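Local coordinates for putative NADH-depentdent flavin oxidoreductase (Cupriavidus metallidurans, PDB 5OCS), which probably reduces activated carbon-carbon double bonds with NADPH and a bound FMN, as an ene-reductase of the Old Yellow Enzyme family, at residues 3-8 / 336-341; 343-348 / 361-366; 301-306 / 319-324; 44-49 / 93-98. One frame throughout, in Å; residues are numbered along the deposited sequence.

Interaction 1: residues 3-8 / 336-341; sequences HLFDPY and HAAAKL
Phe5 meets the helix segment 336-341 with the far end of its ring, and tracing the residue outward from its backbone shows how a single aromatic can join a chain terminus to a helix. Its CB leaves the backbone in the direction of the helix. With CG anti to the carbonyl carbon (chi1 -74°), the ring extends across to the helix surface. CD2 is the first ring atom to come within range, 4.2 Å from Leu341 CD1, a methyl lying at the ring edge near its plane. Farther out, CE2 passes 3.6 Å from Ala338 CA and 4.0 Å from Ala337 CB, the latter in the plane of the ring. CZ, the tip, comes to 3.5 Å from the backbone N of Ala338 and 3.6 Å from its CB. That methyl makes an off-centre CH-pi contact, 4.1 Å from the ring centroid.

The fold is an eight-stranded beta/alpha (TIM) barrel of the Old Yellow Enzyme family. Segment 3-8 runs along its N-terminal lead-in, just before the hairpin of strands 8-10 and 13-15, and helix 333-341 comes after the eighth strand and short helix 325-329, so the contact draws the two ends of the barrel sequence together.

Beside the ring, Leu4 CD2 touches Leu341 CD1 at 3.8 Å, the two side chains crossing at about a right angle. A type I turn from His3 to Asp6 presents both hydrophobic residues. The turn is pinned by His3 N, which donates to Asp6 OD2 at 2.8 Å from above the carboxylate plane, while Leu4 also packs on Ile321 and on helix 306-314.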
loop_
_atom_site.group_PDB
_atom_site.type_symbol
_atom_site.label_atom_id
_atom_site.label_comp_id
_atom_site.label_asym_id
_atom_site.label_seq_id
_atom_site.Cartn_x
_atom_site.Cartn_y
_atom_site.Cartn_z
ATOM N N HIS D 3 -25.703 6.179 -7.337
ATOM C CA HIS D 3 -24.666 6.720 -6.430
ATOM C C HIS D 3 -23.327 6.045 -6.656
ATOM O O HIS D 3 -23.286 4.912 -7.137
ATOM C CB HIS D 3 -25.071 6.512 -4.987
ATOM C CG HIS D 3 -26.323 7.228 -4.655
ATOM N ND1 HIS D 3 -26.354 8.591 -4.481
ATOM C CD2 HIS D 3 -27.601 6.803 -4.582
ATOM C CE1 HIS D 3 -27.600 8.968 -4.255
ATOM N NE2 HIS D 3 -28.374 7.901 -4.317
ATOM N N LEU D 4 -22.256 6.736 -6.255
ATOM C CA LEU D 4 -20.890 6.202 -6.382
ATOM C C LEU D 4 -20.711 4.800 -5.776
ATOM O O LEU D 4 -20.040 3.919 -6.358
ATOM C CB LEU D 4 -19.921 7.170 -5.741
ATOM C CG LEU D 4 -18.437 6.871 -5.981
ATOM C CD1 LEU D 4 -18.081 7.041 -7.440
ATOM C CD2 LEU D 4 -17.628 7.775 -5.101
ATOM N N PHE D 5 -21.320 4.613 -4.598
ATOM C CA PHE D 5 -21.228 3.358 -3.891
ATOM C C PHE D 5 -22.341 2.353 -4.168
ATOM O O PHE D 5 -22.409 1.363 -3.494
ATOM C CB PHE D 5 -20.984 3.591 -2.387
ATOM C CG PHE D 5 -19.604 4.034 -2.099
ATOM C CD1 PHE D 5 -18.594 3.071 -2.001
ATOM C CD2 PHE D 5 -19.250 5.387 -2.052
ATOM C CE1 PHE D 5 -17.291 3.444 -1.800
ATOM C CE2 PHE D 5 -17.926 5.765 -1.826
ATOM C CZ PHE D 5 -16.949 4.783 -1.721
ATOM N N ASP D 6 -23.103 2.517 -5.249
ATOM C CA ASP D 6 -23.962 1.457 -5.725
ATOM C C ASP D 6 -23.142 0.355 -6.346
ATOM O O ASP D 6 -22.189 0.638 -7.094
ATOM C CB ASP D 6 -24.880 1.917 -6.835
ATOM C CG ASP D 6 -25.913 2.898 -6.391
ATOM O OD1 ASP D 6 -26.149 3.069 -5.192
ATOM O OD2 ASP D 6 -26.494 3.499 -7.305
ATOM N N PRO D 7 -23.523 -0.907 -6.093
ATOM C CA PRO D 7 -22.976 -1.998 -6.892
ATOM C C PRO D 7 -23.258 -1.799 -8.348
ATOM O O PRO D 7 -24.209 -1.113 -8.730
ATOM C CB PRO D 7 -23.733 -3.231 -6.378
ATOM C CG PRO D 7 -24.099 -2.881 -5.007
ATOM C CD PRO D 7 -24.384 -1.404 -5.012
ATOM N N TYR D 8 -22.415 -2.362 -9.194
ATOM C CA TYR D 8 -22.633 -2.268 -10.619
ATOM C C TYR D 8 -22.064 -3.532 -11.227
ATOM O O TYR D 8 -21.646 -4.433 -10.483
ATOM C CB TYR D 8 -22.001 -0.981 -11.145
ATOM C CG TYR D 8 -22.437 -0.569 -12.523
ATOM C CD1 TYR D 8 -23.751 -0.211 -12.795
ATOM C CD2 TYR D 8 -21.528 -0.547 -13.574
ATOM C CE1 TYR D 8 -24.138 0.178 -14.067
ATOM C CE2 TYR D 8 -21.919 -0.173 -14.852
ATOM C CZ TYR D 8 -23.221 0.188 -15.086
ATOM O OH TYR D 8 -23.559 0.550 -16.377
ATOM N N HIS D 336 -11.936 6.785 2.145
ATOM C CA HIS D 336 -12.130 8.197 2.488
ATOM C C HIS D 336 -13.379 8.733 1.832
ATOM O O HIS D 336 -14.145 9.465 2.515
ATOM C CB HIS D 336 -10.896 8.991 2.177
ATOM C CG HIS D 336 -9.709 8.500 2.921
ATOM N ND1 HIS D 336 -8.423 8.631 2.450
ATOM C CD2 HIS D 336 -9.628 7.773 4.059
ATOM C CE1 HIS D 336 -7.585 8.075 3.314
ATOM N NE2 HIS D 336 -8.298 7.557 4.309
ATOM N N ALA D 337 -13.643 8.282 0.597
ATOM C CA ALA D 337 -14.889 8.637 -0.079
ATOM C C ALA D 337 -16.142 8.052 0.601
ATOM O O ALA D 337 -17.196 8.741 0.757
ATOM C CB ALA D 337 -14.852 8.282 -1.572
ATOM N N ALA D 338 -16.049 6.787 0.988
ATOM C CA ALA D 338 -17.134 6.112 1.661
ATOM C C ALA D 338 -17.449 6.807 2.982
ATOM O O ALA D 338 -18.658 7.021 3.287
ATOM C CB ALA D 338 -16.789 4.648 1.893
ATOM N N ALA D 339 -16.429 7.226 3.709
ATOM C CA ALA D 339 -16.643 7.966 4.962
ATOM C C ALA D 339 -17.396 9.275 4.683
ATOM O O ALA D 339 -18.272 9.648 5.459
ATOM C CB ALA D 339 -15.334 8.263 5.659
ATOM N N LYS D 340 -17.038 9.972 3.610
ATOM C CA LYS D 340 -17.707 11.257 3.303
ATOM C C LYS D 340 -19.142 11.046 2.856
ATOM O O LYS D 340 -19.992 11.875 3.126
ATOM C CB LYS D 340 -16.960 12.044 2.212
ATOM C CG LYS D 340 -15.743 12.884 2.648
ATOM C CD LYS D 340 -14.742 12.987 1.485
ATOM C CE LYS D 340 -14.001 14.318 1.309
ATOM N NZ LYS D 340 -13.359 14.378 -0.065
ATOM N N LEU D 341 -19.411 9.964 2.160
ATOM C CA LEU D 341 -20.690 9.701 1.499
ATOM C C LEU D 341 -21.615 8.740 2.271
ATOM O O LEU D 341 -22.671 8.363 1.764
ATOM C CB LEU D 341 -20.412 9.172 0.090
ATOM C CG LEU D 341 -19.720 10.185 -0.843
ATOM C CD1 LEU D 341 -19.409 9.543 -2.183
ATOM C CD2 LEU D 341 -20.580 11.438 -1.082
#

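Interaction 2: residues 343-348 / 361-366; sequences ASVNAP and KLFKDA
Val345 and Phe363 form a single parallel beta bridge in which the backbone of Val345 is held at both its N and its O by the residues flanking Phe363. Its N donates to Leu362 O at 2.9 Å, nearly along the C=O axis, and its O accepts from Lys364 N at 2.9 Å in a straight bond (171° at the hydrogen) that arrives tilted from the carbonyl plane. Around this pair the side chains take different roles. The Ala347 methyl sits over one face of the Phe363 ring, 3.8 Å from its centroid in a CH-pi contact, whereas Val345 CG2 approaches the same ring at its edge, 3.9 Å from CD1. Lys364 runs alongside segment 343-348, extended as far as CE, then bends (chi4 -58°), bringing NZ to donate to Ser344 OG at 2.9 Å.

Both segments follow helix 333-341, the last helix of the TIM barrel, and probably form part of the C-terminal extension; a bound FMN lies about 10 Å from the Phe363 side chain.

In the next shell a water accepts from Ala347 N and donates to Lys364 O at 2.8 Å, carrying the pairing one step beyond the bridge. Trp335 of the barrel helix meets the Phe363 ring edge-to-face and also packs on Val345 and Ala347. Leu362 packs on Ala338 and, across the dimer interface, on Tyr329 of the second subunit.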
loop_
_atom_site.group_PDB
_atom_site.type_symbol
_atom_site.label_atom_id
_atom_site.label_comp_id
_atom_site.label_asym_id
_atom_site.label_seq_id
_atom_site.Cartn_x
_atom_site.Cartn_y
_atom_site.Cartn_z
ATOM N N ALA D 343 -21.105 5.516 3.119
ATOM C CA ALA D 343 -21.117 4.181 2.568
ATOM C C ALA D 343 -20.083 3.309 3.302
ATOM O O ALA D 343 -19.391 3.758 4.188
ATOM C CB ALA D 343 -20.786 4.250 1.082
ATOM N N SER D 344 -19.976 2.070 2.879
ATOM C CA SER D 344 -19.000 1.177 3.462
ATOM C C SER D 344 -18.207 0.527 2.364
ATOM O O SER D 344 -18.580 0.564 1.199
ATOM C CB SER D 344 -19.683 0.201 4.428
ATOM O OG SER D 344 -20.582 -0.676 3.804
ATOM N N VAL D 345 -17.072 -0.043 2.747
ATOM C CA VAL D 345 -16.125 -0.580 1.793
ATOM C C VAL D 345 -15.590 -1.886 2.349
ATOM O O VAL D 345 -15.609 -2.095 3.556
ATOM C CB VAL D 345 -14.888 0.317 1.559
ATOM C CG1 VAL D 345 -15.150 1.391 0.508
ATOM C CG2 VAL D 345 -14.366 0.902 2.881
ATOM N N ASN D 346 -15.104 -2.728 1.450
ATOM C CA ASN D 346 -14.322 -3.902 1.815
ATOM C C ASN D 346 -12.909 -3.496 2.112
ATOM O O ASN D 346 -12.250 -2.931 1.255
ATOM C CB ASN D 346 -14.231 -4.849 0.640
ATOM C CG ASN D 346 -15.486 -5.570 0.412
ATOM O OD1 ASN D 346 -15.809 -6.478 1.147
ATOM N ND2 ASN D 346 -16.225 -5.173 -0.620
ATOM N N ALA D 347 -12.460 -3.756 3.327
ATOM C CA ALA D 347 -11.095 -3.475 3.707
ATOM C C ALA D 347 -10.547 -4.798 4.279
ATOM O O ALA D 347 -11.290 -5.596 4.843
ATOM C CB ALA D 347 -11.003 -2.348 4.742
ATOM N N PRO D 348 -9.241 -5.014 4.093
ATOM C CA PRO D 348 -8.669 -6.224 4.655
ATOM C C PRO D 348 -8.778 -6.201 6.174
ATOM O O PRO D 348 -8.559 -5.141 6.794
ATOM C CB PRO D 348 -7.205 -6.147 4.217
ATOM C CG PRO D 348 -6.939 -4.742 3.929
ATOM C CD PRO D 348 -8.227 -4.159 3.474
ATOM N N LYS D 361 -18.824 1.575 11.389
ATOM C CA LYS D 361 -19.378 0.778 10.275
ATOM C C LYS D 361 -18.808 1.095 8.892
ATOM O O LYS D 361 -19.430 0.749 7.899
ATOM C CB LYS D 361 -20.913 0.923 10.161
ATOM C CG LYS D 361 -21.700 0.681 11.432
ATOM C CD LYS D 361 -21.796 -0.799 11.745
ATOM C CE LYS D 361 -22.703 -1.049 12.941
ATOM N NZ LYS D 361 -22.129 -2.116 13.807
ATOM N N LEU D 362 -17.653 1.755 8.829
ATOM C CA LEU D 362 -17.008 2.047 7.533
ATOM C C LEU D 362 -16.648 0.760 6.805
ATOM O O LEU D 362 -16.793 0.647 5.562
ATOM C CB LEU D 362 -15.769 2.932 7.730
ATOM C CG LEU D 362 -15.015 3.333 6.455
ATOM C CD1 LEU D 362 -15.950 4.160 5.580
ATOM C CD2 LEU D 362 -13.772 4.137 6.756
ATOM N N PHE D 363 -16.118 -0.195 7.556
ATOM C CA PHE D 363 -15.645 -1.414 6.963
ATOM C C PHE D 363 -16.699 -2.510 7.051
ATOM O O PHE D 363 -17.186 -2.824 8.139
ATOM C CB PHE D 363 -14.357 -1.843 7.637
ATOM C CG PHE D 363 -13.238 -0.824 7.555
ATOM C CD1 PHE D 363 -12.968 -0.128 6.384
ATOM C CD2 PHE D 363 -12.413 -0.639 8.634
ATOM C CE1 PHE D 363 -11.912 0.758 6.301
ATOM C CE2 PHE D 363 -11.378 0.258 8.578
ATOM C CZ PHE D 363 -11.116 0.950 7.409
ATOM N N LYS D 364 -17.013 -3.120 5.914
ATOM C CA LYS D 364 -18.054 -4.150 5.854
ATOM C C LYS D 364 -17.698 -5.362 6.708
ATOM O O LYS D 364 -16.593 -5.911 6.590
ATOM C CB LYS D 364 -18.276 -4.623 4.435
ATOM C CG LYS D 364 -18.778 -3.579 3.459
ATOM C CD LYS D 364 -18.985 -4.169 2.061
ATOM C CE LYS D 364 -19.366 -3.100 1.040
ATOM N NZ LYS D 364 -20.608 -2.382 1.424
ATOM N N ASP D 365 -18.614 -5.735 7.589
ATOM C CA ASP D 365 -18.509 -6.955 8.399
ATOM C C ASP D 365 -17.305 -7.017 9.354
ATOM O O ASP D 365 -16.900 -8.099 9.738
ATOM C CB ASP D 365 -18.525 -8.196 7.510
ATOM C CG ASP D 365 -19.714 -8.213 6.555
ATOM O OD1 ASP D 365 -20.870 -8.056 7.002
ATOM O OD2 ASP D 365 -19.483 -8.359 5.352
ATOM N N ALA D 366 -16.762 -5.870 9.746
ATOM C CA ALA D 366 -15.603 -5.826 10.680
ATOM C C ALA D 366 -15.988 -6.315 12.087
ATOM O O ALA D 366 -17.095 -6.069 12.553
ATOM C CB ALA D 366 -15.013 -4.436 10.755
HETATM O O HOH W 1 -14.277 -5.220 5.127
#

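Interaction 3: residues 301-306 / 319-324; sequences GLITEA and DIISIA
Gly301 O is gripped by two groups: a water that donates to it at 2.7 Å and the N of Ile303, which reaches back in a weak bond that closes an inverse gamma turn centred on Leu302. The same water accepts from Ala324 N at 2.8 Å and so links the two segments. Along the same edge, the N of Gly301 donates to Ser322 O at 2.9 Å, in the carbonyl plane. These backbone links place Gly301 beside Ile321, whose CD1 comes to 3.9 Å from Gly301 CA.

Next to these polar links lies an isoleucine cluster. Ile303 and Ile321 reach toward each other tip to tip, with CG1 of the former 3.8 Å from CD1 of the latter. Ile303 CD1 then meets Ile323 CD1 at 4.1 Å, the two chains crossing at about a right angle. The OG of Ser322 is bonded elsewhere, to His263.

Here Gly301, directly after strand 297-300, pairs with the neighbouring strand 320-323 at the C-terminal mouth of a TIM barrel, where Leu302 and Ala324 belong to the FMN-binding site.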
loop_
_atom_site.group_PDB
_atom_site.type_symbol
_atom_site.label_atom_id
_atom_site.label_comp_id
_atom_site.label_asym_id
_atom_site.label_seq_id
_atom_site.Cartn_x
_atom_site.Cartn_y
_atom_site.Cartn_z
ATOM N N GLY D 301 -11.996 10.385 -14.629
ATOM C CA GLY D 301 -12.327 11.456 -13.726
ATOM C C GLY D 301 -11.065 12.106 -13.182
ATOM O O GLY D 301 -10.406 11.535 -12.271
ATOM N N LEU D 302 -10.730 13.299 -13.683
ATOM C CA LEU D 302 -9.552 14.026 -13.181
ATOM C C LEU D 302 -9.983 14.808 -11.965
ATOM O O LEU D 302 -10.046 16.024 -11.991
ATOM C CB LEU D 302 -8.959 14.935 -14.276
ATOM C CG LEU D 302 -8.527 14.209 -15.544
ATOM C CD1 LEU D 302 -7.999 15.268 -16.521
ATOM C CD2 LEU D 302 -7.493 13.115 -15.334
ATOM N N ILE D 303 -10.308 14.073 -10.900
ATOM C CA ILE D 303 -10.904 14.591 -9.698
ATOM C C ILE D 303 -10.167 14.100 -8.479
ATOM O O ILE D 303 -9.417 13.125 -8.555
ATOM C CB ILE D 303 -12.405 14.216 -9.621
ATOM C CG1 ILE D 303 -12.599 12.689 -9.579
ATOM C CG2 ILE D 303 -13.146 14.793 -10.818
ATOM C CD1 ILE D 303 -12.511 12.090 -8.190
ATOM N N THR D 304 -10.367 14.782 -7.354
ATOM C CA THR D 304 -9.758 14.359 -6.084
ATOM C C THR D 304 -10.784 14.169 -4.969
ATOM O O THR D 304 -10.480 13.516 -3.988
ATOM C CB THR D 304 -8.691 15.368 -5.586
ATOM O OG1 THR D 304 -9.347 16.612 -5.264
ATOM C CG2 THR D 304 -7.599 15.593 -6.673
ATOM N N GLU D 305 -11.977 14.744 -5.095
ATOM C CA GLU D 305 -12.955 14.735 -3.977
ATOM C C GLU D 305 -14.103 13.773 -4.201
ATOM O O GLU D 305 -14.621 13.644 -5.303
ATOM C CB GLU D 305 -13.523 16.143 -3.757
ATOM C CG GLU D 305 -12.482 17.234 -3.567
ATOM C CD GLU D 305 -11.439 16.896 -2.509
ATOM O OE1 GLU D 305 -11.793 16.665 -1.311
ATOM O OE2 GLU D 305 -10.242 16.825 -2.875
ATOM N N ALA D 306 -14.556 13.132 -3.113
ATOM C CA ALA D 306 -15.677 12.224 -3.159
ATOM C C ALA D 306 -16.903 12.862 -3.794
ATOM O O ALA D 306 -17.573 12.222 -4.605
ATOM C CB ALA D 306 -16.040 11.730 -1.773
ATOM N N ASP D 319 -21.306 5.792 -15.770
ATOM C CA ASP D 319 -21.684 4.665 -14.916
ATOM C C ASP D 319 -20.570 4.207 -13.990
ATOM O O ASP D 319 -20.842 3.692 -12.898
ATOM C CB ASP D 319 -22.108 3.512 -15.798
ATOM C CG ASP D 319 -23.172 3.921 -16.775
ATOM O OD1 ASP D 319 -24.220 4.337 -16.253
ATOM O OD2 ASP D 319 -22.955 3.878 -17.996
ATOM N N ILE D 320 -19.334 4.392 -14.436
ATOM C CA ILE D 320 -18.146 4.039 -13.666
ATOM C C ILE D 320 -17.188 5.209 -13.817
ATOM O O ILE D 320 -17.114 5.824 -14.906
ATOM C CB ILE D 320 -17.523 2.753 -14.219
ATOM C CG1 ILE D 320 -18.458 1.557 -13.958
ATOM C CG2 ILE D 320 -16.142 2.527 -13.604
ATOM C CD1 ILE D 320 -18.053 0.322 -14.706
ATOM N N ILE D 321 -16.486 5.562 -12.739
ATOM C CA ILE D 321 -15.520 6.631 -12.799
ATOM C C ILE D 321 -14.176 6.003 -12.565
ATOM O O ILE D 321 -13.983 5.323 -11.537
ATOM C CB ILE D 321 -15.775 7.810 -11.829
ATOM C CG1 ILE D 321 -14.626 8.863 -11.897
ATOM C CG2 ILE D 321 -16.006 7.353 -10.383
ATOM C CD1 ILE D 321 -14.931 10.134 -11.145
ATOM N N SER D 322 -13.241 6.244 -13.475
ATOM C CA SER D 322 -11.863 5.829 -13.238
ATOM C C SER D 322 -11.033 6.943 -12.617
ATOM O O SER D 322 -11.127 8.101 -13.014
ATOM C CB SER D 322 -11.206 5.258 -14.510
ATOM O OG SER D 322 -10.923 6.241 -15.504
ATOM N N ILE D 323 -10.219 6.576 -11.627
ATOM C CA ILE D 323 -9.439 7.540 -10.869
ATOM C C ILE D 323 -7.982 7.146 -10.900
ATOM O O ILE D 323 -7.657 5.982 -10.703
ATOM C CB ILE D 323 -9.940 7.659 -9.435
ATOM C CG1 ILE D 323 -11.373 8.194 -9.404
ATOM C CG2 ILE D 323 -9.103 8.663 -8.661
ATOM C CD1 ILE D 323 -12.039 8.055 -8.067
ATOM N N ALA D 324 -7.128 8.096 -11.234
ATOM C CA ALA D 324 -5.713 7.804 -11.420
ATOM C C ALA D 324 -4.894 8.477 -10.295
ATOM O O ALA D 324 -4.620 7.821 -9.294
ATOM C CB ALA D 324 -5.288 8.174 -12.825
HETATM O O HOH W 2 -7.969 10.471 -12.381
#

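Interaction 4: residues 44-49 / 93-98; sequences QMALSG and SPIAVT
The backbone of segment 44-49 leaves its helix at Leu47, and the last helical residue, Ala46, lies in register with Ile95, CA atoms 6.1 Å apart, with Leu47 near Ser93. In the TIM barrel this is the packing of helix 36-46, which follows the first barrel strand, against the link between helix 76-92 and the third strand, 96-102. It joins the C-terminal end of helix 36-46 to the turn leading into strand 96-102.

The polar part is a short relay through one hydroxyl. Ser93 OG donates to Ala46 O at 2.6 Å, coming in above the carbonyl plane and well off its lone pairs. The same OG accepts from the N of Ile95 at 3.0 Å in a nearly straight bond, which makes an ST turn. Both partners can share the hydroxyl because it stands anti to the backbone N of Ser93 (chi1 171°). A helix-terminal carbonyl, which has lost its usual partner within the helix, is thus satisfied by the turn that leads into the strand.

Apolar groups flank the relay. Ile95 lays CG2 against Ala46 CB at 3.9 Å, and its CD1 reaches along the helix end toward Met45 O. On the other flank, Leu47 CD2 rests on Ser93 CB at 3.8 Å, while the Leu47 side chain also packs on Trp37 of the second subunit. The helix end is closed by Ser48: Met45 O accepts both from the backbone N of that residue, at 3.2 Å, and from its OG, at 2.7 Å in the carbonyl plane.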
loop_
_atom_site.group_PDB
_atom_site.type_symbol
_atom_site.label_atom_id
_atom_site.label_comp_id
_atom_site.label_asym_id
_atom_site.label_seq_id
_atom_site.Cartn_x
_atom_site.Cartn_y
_atom_site.Cartn_z
ATOM N N GLN D 44 -1.480 -2.769 -2.928
ATOM C CA GLN D 44 -2.180 -1.574 -2.370
ATOM C C GLN D 44 -3.442 -1.273 -3.116
ATOM O O GLN D 44 -4.484 -1.024 -2.519
ATOM C CB GLN D 44 -1.375 -0.264 -2.516
ATOM C CG GLN D 44 -0.211 -0.172 -1.627
ATOM C CD GLN D 44 0.669 0.980 -2.075
ATOM O OE1 GLN D 44 0.330 2.156 -1.862
ATOM N NE2 GLN D 44 1.775 0.654 -2.724
ATOM N N MET D 45 -3.325 -1.162 -4.428
ATOM C CA MET D 45 -4.483 -0.807 -5.223
ATOM C C MET D 45 -5.636 -1.790 -4.985
ATOM O O MET D 45 -6.789 -1.374 -4.812
ATOM C CB MET D 45 -4.107 -0.764 -6.709
ATOM C CG MET D 45 -3.176 0.343 -7.143
ATOM S SD MET D 45 -3.673 2.046 -6.795
ATOM C CE MET D 45 -2.905 2.380 -5.255
ATOM N N ALA D 46 -5.314 -3.094 -4.940
ATOM C CA ALA D 46 -6.307 -4.136 -4.793
ATOM C C ALA D 46 -6.992 -4.127 -3.423
ATOM O O ALA D 46 -8.086 -4.703 -3.311
ATOM C CB ALA D 46 -5.702 -5.516 -5.074
ATOM N N LEU D 47 -6.364 -3.516 -2.411
ATOM C CA LEU D 47 -6.903 -3.422 -1.057
ATOM C C LEU D 47 -7.584 -2.105 -0.727
ATOM O O LEU D 47 -7.950 -1.852 0.430
ATOM C CB LEU D 47 -5.757 -3.708 -0.071
ATOM C CG LEU D 47 -5.257 -5.169 -0.252
ATOM C CD1 LEU D 47 -3.998 -5.434 0.570
ATOM C CD2 LEU D 47 -6.274 -6.242 0.051
ATOM N N SER D 48 -7.811 -1.286 -1.751
ATOM C CA SER D 48 -8.345 0.044 -1.609
ATOM C C SER D 48 -9.844 0.161 -1.402
ATOM O O SER D 48 -10.305 1.256 -1.110
ATOM C CB SER D 48 -8.003 0.859 -2.831
ATOM O OG SER D 48 -8.689 0.341 -3.955
ATOM N N GLY D 49 -10.568 -0.938 -1.603
ATOM C CA GLY D 49 -12.016 -0.936 -1.592
ATOM C C GLY D 49 -12.695 -0.447 -2.840
ATOM O O GLY D 49 -13.933 -0.374 -2.890
ATOM N N SER D 93 -7.797 -9.983 -1.476
ATOM C CA SER D 93 -8.767 -9.002 -1.950
ATOM C C SER D 93 -9.929 -9.591 -2.727
ATOM O O SER D 93 -9.753 -10.520 -3.494
ATOM C CB SER D 93 -8.069 -7.985 -2.827
ATOM O OG SER D 93 -9.002 -7.129 -3.473
ATOM N N PRO D 94 -11.123 -8.989 -2.603
ATOM C CA PRO D 94 -12.250 -9.404 -3.456
ATOM C C PRO D 94 -12.384 -8.569 -4.745
ATOM O O PRO D 94 -13.284 -8.815 -5.505
ATOM C CB PRO D 94 -13.465 -9.093 -2.576
ATOM C CG PRO D 94 -13.048 -7.898 -1.831
ATOM C CD PRO D 94 -11.548 -7.984 -1.605
ATOM N N ILE D 95 -11.486 -7.628 -4.993
ATOM C CA ILE D 95 -11.619 -6.723 -6.112
ATOM C C ILE D 95 -11.618 -7.454 -7.457
ATOM O O ILE D 95 -11.039 -8.533 -7.623
ATOM C CB ILE D 95 -10.493 -5.644 -6.086
ATOM C CG1 ILE D 95 -10.922 -4.385 -6.850
ATOM C CG2 ILE D 95 -9.167 -6.233 -6.593
ATOM C CD1 ILE D 95 -10.049 -3.185 -6.602
ATOM N N ALA D 96 -12.281 -6.860 -8.431
ATOM C CA ALA D 96 -12.233 -7.358 -9.801
ATOM C C ALA D 96 -10.962 -6.863 -10.444
ATOM O O ALA D 96 -10.665 -5.685 -10.354
ATOM C CB ALA D 96 -13.432 -6.812 -10.597
ATOM N N VAL D 97 -10.214 -7.782 -11.014
ATOM C CA VAL D 97 -8.912 -7.488 -11.599
ATOM C C VAL D 97 -9.021 -7.634 -13.094
ATOM O O VAL D 97 -9.323 -8.701 -13.576
ATOM C CB VAL D 97 -7.810 -8.360 -10.995
ATOM C CG1 VAL D 97 -6.485 -8.015 -11.612
ATOM C CG2 VAL D 97 -7.750 -8.124 -9.497
ATOM N N THR D 98 -8.704 -6.557 -13.818
ATOM C CA THR D 98 -8.736 -6.517 -15.278
ATOM C C THR D 98 -7.414 -5.946 -15.768
ATOM O O THR D 98 -6.597 -5.452 -14.971
ATOM C CB THR D 98 -9.914 -5.657 -15.780
ATOM O OG1 THR D 98 -9.788 -4.293 -15.325
ATOM C CG2 THR D 98 -11.242 -6.267 -15.217
#

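How the interactions relate
Three contacts are buried and one, interaction 2, is partly open, being made probably by the C-terminal extension. Interactions 3 and 4 both reach the barrel sheet, the former at the mouth holding the FMN-binding site and the latter where a helix end meets a strand's approach. Interaction 1 is purely apolar across its segments, interaction 2 mixes backbone pairing with a lysine bond, interaction 3 combines a backbone bond and a bridging water with isoleucine packing, and interaction 4 relies on a serine hydroxyl. Interaction 1 joins its neighbours: Phe5 packs on Ala343 and Val345 of interaction 2, and Lys340 forms a salt bridge with Glu305 of interaction 3. Interactions 2 and 4 touch through Pro348 and Leu47.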